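PDB 5V8K: p800 reaction center core protein, which forms the core of a homodimeric photosynthetic reaction centre, holding bacteriochlorophyll g pigments in the membrane and binding a 4Fe-4S cluster. Local coordinates for residues W200-S205 with A283-R288. Residues are numbered along the deposited sequence; the frame is centred on the assembly and turned at random.
Sequences WEAVLS and AHFMLR. With GBF (Bacteriochlorophyll g), chain F.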
loop_
_atom_site.group_PDB
_atom_site.type_symbol
_atom_site.label_atom_id
_atom_site.label_comp_id
_atom_site.label_asym_id
_atom_site.label_seq_id
_atom_site.Cartn_x
_atom_site.Cartn_y
_atom_site.Cartn_z
ATOM N N TRP A 200 -1.321 -15.856 -36.589
ATOM C CA TRP A 200 -1.469 -16.646 -35.369
ATOM C C TRP A 200 -1.845 -15.774 -34.170
ATOM O O TRP A 200 -2.531 -16.236 -33.256
ATOM C CB TRP A 200 -0.169 -17.414 -35.084
ATOM C CG TRP A 200 1.013 -16.526 -34.918
ATOM C CD1 TRP A 200 1.920 -16.183 -35.875
ATOM C CD2 TRP A 200 1.418 -15.845 -33.726
ATOM N NE1 TRP A 200 2.861 -15.329 -35.356
ATOM C CE2 TRP A 200 2.569 -15.094 -34.043
ATOM C CE3 TRP A 200 0.913 -15.784 -32.426
ATOM C CZ2 TRP A 200 3.228 -14.308 -33.108
ATOM C CZ3 TRP A 200 1.568 -14.983 -31.486
ATOM C CH2 TRP A 200 2.705 -14.252 -31.834
ATOM N N GLU A 201 -1.396 -14.525 -34.130
ATOM C CA GLU A 201 -1.733 -13.726 -32.962
ATOM C C GLU A 201 -3.211 -13.341 -32.962
ATOM O O GLU A 201 -3.802 -13.182 -31.894
ATOM C CB GLU A 201 -0.832 -12.492 -32.862
ATOM C CG GLU A 201 -0.868 -11.850 -31.472
ATOM C CD GLU A 201 0.200 -10.801 -31.207
ATOM O OE1 GLU A 201 0.723 -10.198 -32.178
ATOM O OE2 GLU A 201 0.500 -10.559 -30.005
ATOM N N ALA A 202 -3.848 -13.239 -34.127
ATOM C CA ALA A 202 -5.275 -12.933 -34.120
ATOM C C ALA A 202 -6.067 -14.105 -33.564
ATOM O O ALA A 202 -6.944 -13.918 -32.712
ATOM C CB ALA A 202 -5.771 -12.558 -35.515
ATOM N N VAL A 203 -5.772 -15.318 -34.040
ATOM C CA VAL A 203 -6.404 -16.531 -33.502
ATOM C C VAL A 203 -6.157 -16.634 -32.005
ATOM O O VAL A 203 -7.079 -16.858 -31.218
ATOM C CB VAL A 203 -5.894 -17.776 -34.240
ATOM C CG1 VAL A 203 -6.464 -19.059 -33.610
ATOM C CG2 VAL A 203 -6.334 -17.702 -35.722
ATOM N N LEU A 204 -4.909 -16.453 -31.591
ATOM C CA LEU A 204 -4.569 -16.585 -30.188
ATOM C C LEU A 204 -5.366 -15.607 -29.346
ATOM O O LEU A 204 -5.903 -15.981 -28.291
ATOM C CB LEU A 204 -3.074 -16.364 -30.010
ATOM C CG LEU A 204 -2.647 -16.228 -28.545
ATOM C CD1 LEU A 204 -2.934 -17.509 -27.795
ATOM C CD2 LEU A 204 -1.188 -15.891 -28.454
ATOM N N SER A 205 -5.469 -14.351 -29.809
ATOM C CA SER A 205 -6.207 -13.334 -29.077
ATOM C C SER A 205 -7.648 -13.757 -28.862
ATOM O O SER A 205 -8.181 -13.662 -27.751
ATOM C CB SER A 205 -6.146 -12.006 -29.836
ATOM O OG SER A 205 -7.039 -11.056 -29.253
ATOM N N ALA A 283 -4.745 -6.274 -29.625
ATOM C CA ALA A 283 -4.225 -4.927 -29.820
ATOM C C ALA A 283 -2.825 -4.962 -30.414
ATOM O O ALA A 283 -2.484 -4.144 -31.275
ATOM C CB ALA A 283 -4.218 -4.176 -28.473
ATOM N N HIS A 284 -1.986 -5.875 -29.943
ATOM C CA HIS A 284 -0.643 -5.983 -30.493
ATOM C C HIS A 284 -0.687 -6.421 -31.950
ATOM O O HIS A 284 0.094 -5.940 -32.779
ATOM C CB HIS A 284 0.200 -6.959 -29.668
ATOM C CG HIS A 284 1.594 -7.073 -30.165
ATOM N ND1 HIS A 284 2.052 -8.191 -30.823
ATOM C CD2 HIS A 284 2.611 -6.183 -30.171
ATOM C CE1 HIS A 284 3.305 -7.993 -31.196
ATOM N NE2 HIS A 284 3.665 -6.779 -30.823
ATOM N N PHE A 285 -1.589 -7.338 -32.284
ATOM C CA PHE A 285 -1.783 -7.704 -33.685
ATOM C C PHE A 285 -2.207 -6.489 -34.510
ATOM O O PHE A 285 -1.649 -6.226 -35.588
ATOM C CB PHE A 285 -2.804 -8.847 -33.782
ATOM C CG PHE A 285 -3.491 -8.953 -35.135
ATOM C CD1 PHE A 285 -2.863 -9.543 -36.225
ATOM C CD2 PHE A 285 -4.787 -8.486 -35.290
ATOM C CE1 PHE A 285 -3.531 -9.623 -37.473
ATOM C CE2 PHE A 285 -5.450 -8.574 -36.504
ATOM C CZ PHE A 285 -4.825 -9.132 -37.597
ATOM N N MET A 286 -3.172 -5.712 -34.006
ATOM C CA MET A 286 -3.600 -4.527 -34.745
ATOM C C MET A 286 -2.453 -3.554 -34.930
ATOM O O MET A 286 -2.299 -2.955 -35.997
ATOM C CB MET A 286 -4.750 -3.830 -34.024
ATOM C CG MET A 286 -6.000 -4.642 -33.999
ATOM S SD MET A 286 -6.985 -4.100 -32.609
ATOM C CE MET A 286 -8.568 -4.221 -33.322
ATOM N N LEU A 287 -1.642 -3.379 -33.894
ATOM C CA LEU A 287 -0.543 -2.437 -33.977
ATOM C C LEU A 287 0.470 -2.876 -35.020
ATOM O O LEU A 287 1.021 -2.035 -35.746
ATOM C CB LEU A 287 0.098 -2.296 -32.600
ATOM C CG LEU A 287 1.140 -1.210 -32.451
ATOM C CD1 LEU A 287 0.496 0.185 -32.698
ATOM C CD2 LEU A 287 1.777 -1.260 -31.054
ATOM N N ARG A 288 0.707 -4.190 -35.144
ATOM C CA ARG A 288 1.591 -4.675 -36.204
ATOM C C ARG A 288 0.978 -4.432 -37.574
ATOM O O ARG A 288 1.695 -4.103 -38.528
ATOM C CB ARG A 288 1.918 -6.153 -36.007
ATOM C CG ARG A 288 2.837 -6.377 -34.810
ATOM C CD ARG A 288 3.388 -7.792 -34.744
ATOM N NE ARG A 288 2.364 -8.799 -34.415
ATOM C CZ ARG A 288 1.821 -9.654 -35.283
ATOM N NH1 ARG A 288 2.190 -9.659 -36.551
ATOM N NH2 ARG A 288 0.907 -10.519 -34.881
HETATM MG MG GBF F . 0.449 -21.874 -28.163
HETATM C CHA GBF F . -3.077 -21.858 -27.925
HETATM C CHB GBF F . 0.548 -23.520 -25.311
HETATM C CHC GBF F . 3.688 -20.724 -27.988
HETATM C CHD GBF F . 0.057 -20.020 -31.160
HETATM N NA GBF F . -0.939 -22.593 -26.911
HETATM C C1A GBF F . -2.282 -22.504 -26.824
HETATM C C2A GBF F . -2.992 -23.515 -25.925
HETATM C C3A GBF F . -1.807 -23.995 -25.084
HETATM C C4A GBF F . -0.670 -23.319 -25.814
HETATM C CMA GBF F . -1.907 -23.551 -23.620
HETATM C CAA GBF F . -3.756 -24.707 -26.510
HETATM C CBA GBF F . -2.904 -25.544 -27.465
HETATM C CGA GBF F . -3.768 -26.147 -28.553
HETATM O O1A GBF F . -4.252 -27.269 -28.433
HETATM O O2A GBF F . -3.744 -25.533 -29.857
HETATM N NB GBF F . 1.921 -22.077 -26.799
HETATM C C1B GBF F . 1.807 -22.863 -25.712
HETATM C C2B GBF F . 2.984 -22.826 -25.017
HETATM C C3B GBF F . 3.838 -22.037 -25.750
HETATM C C4B GBF F . 3.161 -21.606 -26.907
HETATM C CMB GBF F . 3.295 -23.537 -23.717
HETATM C CAB GBF F . 5.189 -21.824 -25.229
HETATM C CBB GBF F . 6.043 -20.898 -25.563
HETATM N NC GBF F . 1.583 -20.595 -29.292
HETATM C C1C GBF F . 2.879 -20.341 -29.155
HETATM C C2C GBF F . 3.722 -19.600 -30.124
HETATM C C3C GBF F . 2.549 -19.527 -31.003
HETATM C C4C GBF F . 1.365 -20.063 -30.500
HETATM C CMC GBF F . 4.089 -18.227 -29.545
HETATM C CAC GBF F . 2.585 -18.902 -32.354
HETATM C CBC GBF F . 3.842 -18.312 -32.958
HETATM N ND GBF F . -1.019 -21.079 -29.304
HETATM C C1D GBF F . -1.167 -20.432 -30.456
HETATM C C2D GBF F . -2.638 -20.081 -31.052
HETATM C C3D GBF F . -3.210 -20.711 -29.945
HETATM C C4D GBF F . -2.345 -21.271 -28.955
HETATM C CMD GBF F . -3.184 -19.379 -32.270
HETATM C CAD GBF F . -4.584 -20.883 -29.423
HETATM O OBD GBF F . -5.748 -20.697 -29.909
HETATM C CBD GBF F . -4.515 -21.829 -28.276
HETATM C CGD GBF F . -5.346 -21.336 -27.127
HETATM O O1D GBF F . -6.415 -21.804 -26.819
HETATM O O2D GBF F . -4.883 -20.241 -26.343
HETATM C CED GBF F . -5.785 -19.622 -25.438
HETATM C C1 GBF F . -4.542 -26.040 -30.934
HETATM C C2 GBF F . -3.876 -25.613 -32.203
HETATM C C3 GBF F . -3.796 -24.335 -32.571
HETATM C C4 GBF F . -4.433 -23.241 -31.745
HETATM C C5 GBF F . -3.081 -23.985 -33.861
#
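Glu201 and Phe285 mark the closest backbone approach, 6.1 Å between their CA atoms, where two near-antiparallel helical segments pass with axes 9.0 Å apart at 156°. Glu201 reaches across with CG anti to its own N (chi1 -164°) and the chain extended, which carries the carboxylate to the second helix. There Glu201 OE1 takes three N-H groups. Arg288 comes side-on, with NE at 3.1 Å and NH2 at 2.7 Å from Glu201 OE1; NH2 meets the anti lone pair of OE1, while NE comes nearly along the C-O axis. Guanidinium and carboxylate are nearly coplanar, and the pair is a salt bridge. His284 ND1 gives the third bond, 2.8 Å to the syn lone pair of Glu201 OE1, and the imidazole is turned well out of the carboxylate plane. A weak bond from His284 ND1 also reaches Glu201 OE2, which His281 ND1 holds as well. The buried carboxylate is thus satisfied on both oxygens. An alanine in place of Glu201 would probably cost Arg288 one of its carboxylate partners and leave His284 ND1 without this acceptor. His284, held by Glu201, also touches a second bacteriochlorophyll g, as do Trp200 and Leu204. Ala202 CB sits over the centre of the Phe285 ring, 4.0 Å from its centroid, in a CH-pi contact. The CAC-CBC substituent of bacteriochlorophyll g lies over one face of the Trp200 ring, opposite Glu201 CB. The contact joins the start of helix 200-224 to the C-terminal part of helix 258-291, both predicted to span the membrane; helix 376-401 packs on Ala283 and Met286.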